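PDB 3DNX: DNA repair protein MmcB-related protein, which is of unknown function but belongs to the MmcB-like family of the PD-(D/E)XK nuclease clan and is probably linked to DNA repair. Local coordinates for residues Y82-D87 with L94-S99; Q67-A70 with G74-E77. One frame throughout, in Å; residues are numbered along the deposited sequence. Where two conformers were deposited one is given.

In the fold
The two contacts lie in series along the chain, their centres 11 Å apart, on the same side of strand 81-86. Contact 2 links helix 63-68 to the segment that leads back into the strand; contact 1 joins that strand to the loop running on toward strand 100-104. They meet where Tyr-82 CE1 lies 3.7 Å from Tyr-75 CD1 and where Trp-84 CZ3 comes within 3.9 Å of Asp-69 OD2. Each of these last two side chains lies near a bound sodium ion, about 7 Å for Asp-69 and about 8 Å for Trp-84. Glu-58 and Lys-60, both beside Asp-69, fit the E-x-K part of the clan's motif, so contact 2 adjoins the probable active-site region.

Contact 1 of 2, residues Y82-D87 with L94-S99; sequences YFWAVD and LLPAES
Trp-84 carries most of this contact, with Leu-95 on one face of its indole and the hydroxyl of Tyr-82 on the other, over different rings. Leu-95 CD2 sits 4.0 Å from the centroid of the five-membered ring and 15° off its normal, a CH-pi contact. Tyr-82 OH lies 3.2 Å above the plane of the opposite face, displaced toward the rim. Ser-99 OG comes to the indole edge, 3.1 Å from Trp-84 NE1, and meets the Tyr-82 ring edgewise, while Ser-99 CB approaches Trp-84 CD1 at 3.3 Å. Pro-96 crosses the indole at about a right angle, its CD 3.6 Å from Trp-84 NE1.

With CG anti to the carbonyl carbon (chi1 -55°), the indole of Trp-84 projects from the strand between the loop residues and Tyr-82. Leu-95 CD1 leaves the ring face to touch Trp-84 CB at 3.9 Å and meets Val-86 CG1 tip to tip at 4.0 Å. A type I turn from Pro-96 to Ser-99, with Ser-99 N hydrogen-bonded to Pro-96 O at 3.3 Å, brings both end residues to the indole. An alanine in place of Trp-84 would probably open a gap between Leu-95 and Tyr-82 and take away the ring face on which Leu-95 CD2 rests.

Phe-66 of helix 63-68 and Trp-72 in the following loop meet the indole edge-to-face. Beyond the turn, the chain enters strand 100-104, which pairs in parallel with strand 81-86 through backbone hydrogen bonds from Tyr-82 and Trp-84 to Gly-100, and Ser-99 O accepts a hydrogen bond from Arg-113 NE of strand 109-113.

Contact 2 of 2, residues Q67-A70 with G74-E77; sequences QADA and GYLE
A single hydrogen bond joins Asp-69 to Tyr-75, from Tyr-75 OH to Asp-69 OD1 at 2.8 Å. The phenol donates to the syn lone pair of OD1, on the side of the other carboxylate oxygen. The angle CZ-OH-OD1 is about 114°, so the acceptor stands where a proton bent off the C-O bond and near the ring plane can point at it. Both residues are buried, and the bond satisfies the phenol hydroxyl away from solvent.

Van der Waals contact supports this bond along one edge of the phenol. Asp-69 CG lies near the ring plane, but the carboxylate is turned across it, the two planes being 64° apart. Both oxygens thereby approach the same ring carbon: Tyr-75 CE1 is 3.4 Å from Asp-69 OD1 and 3.6 Å from Asp-69 OD2. The phenol reaches the carboxylate with CG anti to the carbonyl carbon (chi1 -60°).

One charged partner, Lys-60, grips the other oxygen: its NZ forms a salt bridge with Asp-69 OD2. Glu-58 OE1 also lies close to OD2. With OD1 taken by the phenol and OD2 by the lysine, rotation of the carboxylate is restrained at both ends.

The bond thus ties the chain at the end of segment 67-70, which continues from helix 63-68, to the helically turned segment 74-77 ahead of strand 81-86. Next to Tyr-75, Leu-76 rests on Tyr-82 of that strand, and Glu-77 forms a salt bridge with Arg-124 of helix 122-144.

Contact 1 of 2, residues Y82-D87 with L94-S99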
# COMPACT_ATOMS: atom_id res chain seq x y z
N TYR A 82 -3.57 -1.49 -20.29
CA TYR A 82 -2.13 -1.65 -20.53
C TYR A 82 -1.57 -0.49 -21.35
O TYR A 82 -2.11 -0.12 -22.43
CB TYR A 82 -1.86 -2.97 -21.27
CG TYR A 82 -0.41 -3.14 -21.59
CD1 TYR A 82 0.45 -3.67 -20.65
CD2 TYR A 82 0.10 -2.77 -22.84
CE1 TYR A 82 1.81 -3.80 -20.92
CE2 TYR A 82 1.45 -2.88 -23.11
CZ TYR A 82 2.28 -3.44 -22.16
OH TYR A 82 3.62 -3.59 -22.41
N PHE A 83 -0.48 0.09 -20.84
CA PHE A 83 0.19 1.27 -21.43
C PHE A 83 1.67 1.03 -21.56
O PHE A 83 2.30 0.33 -20.71
CB PHE A 83 0.11 2.53 -20.57
CG PHE A 83 -1.29 2.99 -20.25
CD1 PHE A 83 -1.84 4.10 -20.85
CD2 PHE A 83 -2.04 2.32 -19.28
CE1 PHE A 83 -3.12 4.53 -20.52
CE2 PHE A 83 -3.30 2.74 -18.94
CZ PHE A 83 -3.86 3.84 -19.58
N TRP A 84 2.23 1.66 -22.60
CA TRP A 84 3.66 1.93 -22.68
C TRP A 84 3.95 3.31 -22.14
O TRP A 84 3.10 4.18 -22.23
CB TRP A 84 4.16 1.83 -24.11
CG TRP A 84 3.85 0.54 -24.77
CD1 TRP A 84 2.78 0.27 -25.55
CD2 TRP A 84 4.63 -0.67 -24.71
NE1 TRP A 84 2.84 -1.04 -26.00
CE2 TRP A 84 3.96 -1.63 -25.47
CE3 TRP A 84 5.83 -1.02 -24.08
CZ2 TRP A 84 4.45 -2.92 -25.64
CZ3 TRP A 84 6.31 -2.30 -24.23
CH2 TRP A 84 5.62 -3.23 -24.99
N ALA A 85 5.12 3.50 -21.55
CA ALA A 85 5.63 4.83 -21.17
C ALA A 85 7.06 4.95 -21.74
O ALA A 85 7.90 4.10 -21.48
CB ALA A 85 5.62 5.04 -19.64
N VAL A 86 7.28 5.99 -22.54
CA VAL A 86 8.55 6.25 -23.21
C VAL A 86 8.84 7.74 -23.16
O VAL A 86 7.94 8.56 -22.88
CB VAL A 86 8.50 5.78 -24.69
CG1 VAL A 86 8.21 4.27 -24.77
CG2 VAL A 86 7.50 6.58 -25.54
N ASP A 87 10.08 8.10 -23.44
CA ASP A 87 10.41 9.50 -23.49
C ASP A 87 10.22 10.03 -24.92
O ASP A 87 9.93 9.28 -25.86
CB ASP A 87 11.80 9.75 -22.92
CG ASP A 87 12.94 9.25 -23.80
OD1 ASP A 87 12.81 8.99 -25.04
OD2 ASP A 87 14.04 9.17 -23.20
N LEU A 94 6.36 2.90 -33.52
CA LEU A 94 6.71 1.47 -33.54
C LEU A 94 6.01 0.67 -32.46
O LEU A 94 6.00 -0.54 -32.53
CB LEU A 94 8.22 1.29 -33.43
CG LEU A 94 9.02 1.93 -34.58
CD1 LEU A 94 10.47 1.43 -34.55
CD2 LEU A 94 8.42 1.74 -36.01
N LEU A 95 5.43 1.35 -31.46
CA LEU A 95 4.73 0.61 -30.40
C LEU A 95 3.37 0.08 -30.95
O LEU A 95 2.77 0.68 -31.86
CB LEU A 95 4.52 1.46 -29.16
CG LEU A 95 5.76 2.01 -28.49
CD1 LEU A 95 5.46 3.23 -27.47
CD2 LEU A 95 6.47 0.87 -27.80
N PRO A 96 2.91 -1.06 -30.40
CA PRO A 96 1.61 -1.63 -30.81
C PRO A 96 0.46 -0.59 -30.78
O PRO A 96 0.28 0.12 -29.76
CB PRO A 96 1.36 -2.70 -29.77
CG PRO A 96 2.69 -3.06 -29.21
CD PRO A 96 3.59 -1.86 -29.39
N ALA A 97 -0.30 -0.53 -31.86
CA ALA A 97 -1.36 0.45 -32.02
C ALA A 97 -2.45 0.34 -30.97
O ALA A 97 -3.06 1.35 -30.61
CB ALA A 97 -1.97 0.28 -33.38
N GLU A 98 -2.68 -0.88 -30.49
CA GLU A 98 -3.77 -1.22 -29.55
C GLU A 98 -3.50 -0.81 -28.11
O GLU A 98 -4.41 -0.75 -27.29
CB GLU A 98 -4.08 -2.73 -29.62
CG GLU A 98 -2.86 -3.68 -29.81
CD GLU A 98 -2.23 -3.61 -31.22
OE1 GLU A 98 -2.90 -3.17 -32.17
OE2 GLU A 98 -1.04 -3.95 -31.37
N SER A 99 -2.23 -0.54 -27.80
CA SER A 99 -1.80 -0.15 -26.48
C SER A 99 -2.04 1.32 -26.15
O SER A 99 -2.12 2.17 -27.02
CB SER A 99 -0.31 -0.44 -26.36
OG SER A 99 -0.10 -1.83 -26.58

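Contact 2 of 2, residues Q67-A70 with G74-E77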
# COMPACT_ATOMS: atom_id res chain seq x y z
N GLN A 67 12.35 -4.15 -27.44
CA GLN A 67 12.63 -5.40 -28.11
C GLN A 67 12.65 -6.61 -27.14
O GLN A 67 12.15 -7.69 -27.47
CB GLN A 67 13.93 -5.26 -28.92
CG GLN A 67 13.79 -4.23 -30.07
CD GLN A 67 15.13 -3.62 -30.56
OE1 GLN A 67 16.21 -4.10 -30.21
NE2 GLN A 67 15.04 -2.58 -31.40
N ALA A 68 13.18 -6.40 -25.95
CA ALA A 68 13.20 -7.41 -24.88
C ALA A 68 11.82 -7.73 -24.23
O ALA A 68 11.67 -8.78 -23.62
CB ALA A 68 14.19 -6.98 -23.79
N ASP A 69 10.83 -6.85 -24.35
CA ASP A 69 9.48 -7.09 -23.79
C ASP A 69 8.53 -7.74 -24.86
O ASP A 69 7.34 -7.37 -24.96
CB ASP A 69 8.89 -5.76 -23.30
CG ASP A 69 8.22 -5.83 -21.89
OD1 ASP A 69 8.28 -6.86 -21.17
OD2 ASP A 69 7.65 -4.78 -21.50
N ALA A 70 9.07 -8.68 -25.64
CA ALA A 70 8.33 -9.38 -26.72
C ALA A 70 7.05 -10.13 -26.28
O ALA A 70 6.08 -10.21 -27.04
CB ALA A 70 9.26 -10.34 -27.46
N GLY A 74 1.28 -10.94 -22.67
CA GLY A 74 1.05 -11.66 -21.41
C GLY A 74 0.70 -10.81 -20.22
O GLY A 74 0.14 -11.32 -19.23
N TYR A 75 1.01 -9.51 -20.29
CA TYR A 75 0.59 -8.59 -19.25
C TYR A 75 -0.90 -8.26 -19.30
O TYR A 75 -1.47 -7.83 -18.31
CB TYR A 75 1.35 -7.28 -19.30
CG TYR A 75 2.84 -7.35 -19.14
CD1 TYR A 75 3.68 -6.84 -20.14
CD2 TYR A 75 3.43 -7.86 -17.99
CE1 TYR A 75 5.05 -6.85 -20.00
CE2 TYR A 75 4.83 -7.89 -17.85
CZ TYR A 75 5.63 -7.39 -18.86
OH TYR A 75 7.01 -7.39 -18.77
N LEU A 76 -1.53 -8.44 -20.45
CA LEU A 76 -2.92 -8.00 -20.65
C LEU A 76 -3.94 -8.59 -19.67
O LEU A 76 -4.86 -7.89 -19.20
CB LEU A 76 -3.32 -8.27 -22.11
CG LEU A 76 -2.53 -7.44 -23.15
CD1 LEU A 76 -3.14 -7.56 -24.56
CD2 LEU A 76 -2.45 -5.97 -22.72
N GLU A 77 -3.80 -9.88 -19.38
CA GLU A 77 -4.70 -10.58 -18.49
C GLU A 77 -4.56 -10.16 -17.03
O GLU A 77 -5.32 -10.61 -16.18
CB GLU A 77 -4.51 -12.10 -18.62
CG GLU A 77 -3.14 -12.67 -18.20
CD GLU A 77 -3.20 -14.18 -18.00
OE1 GLU A 77 -4.30 -14.67 -17.64
OE2 GLU A 77 -2.17 -14.87 -18.18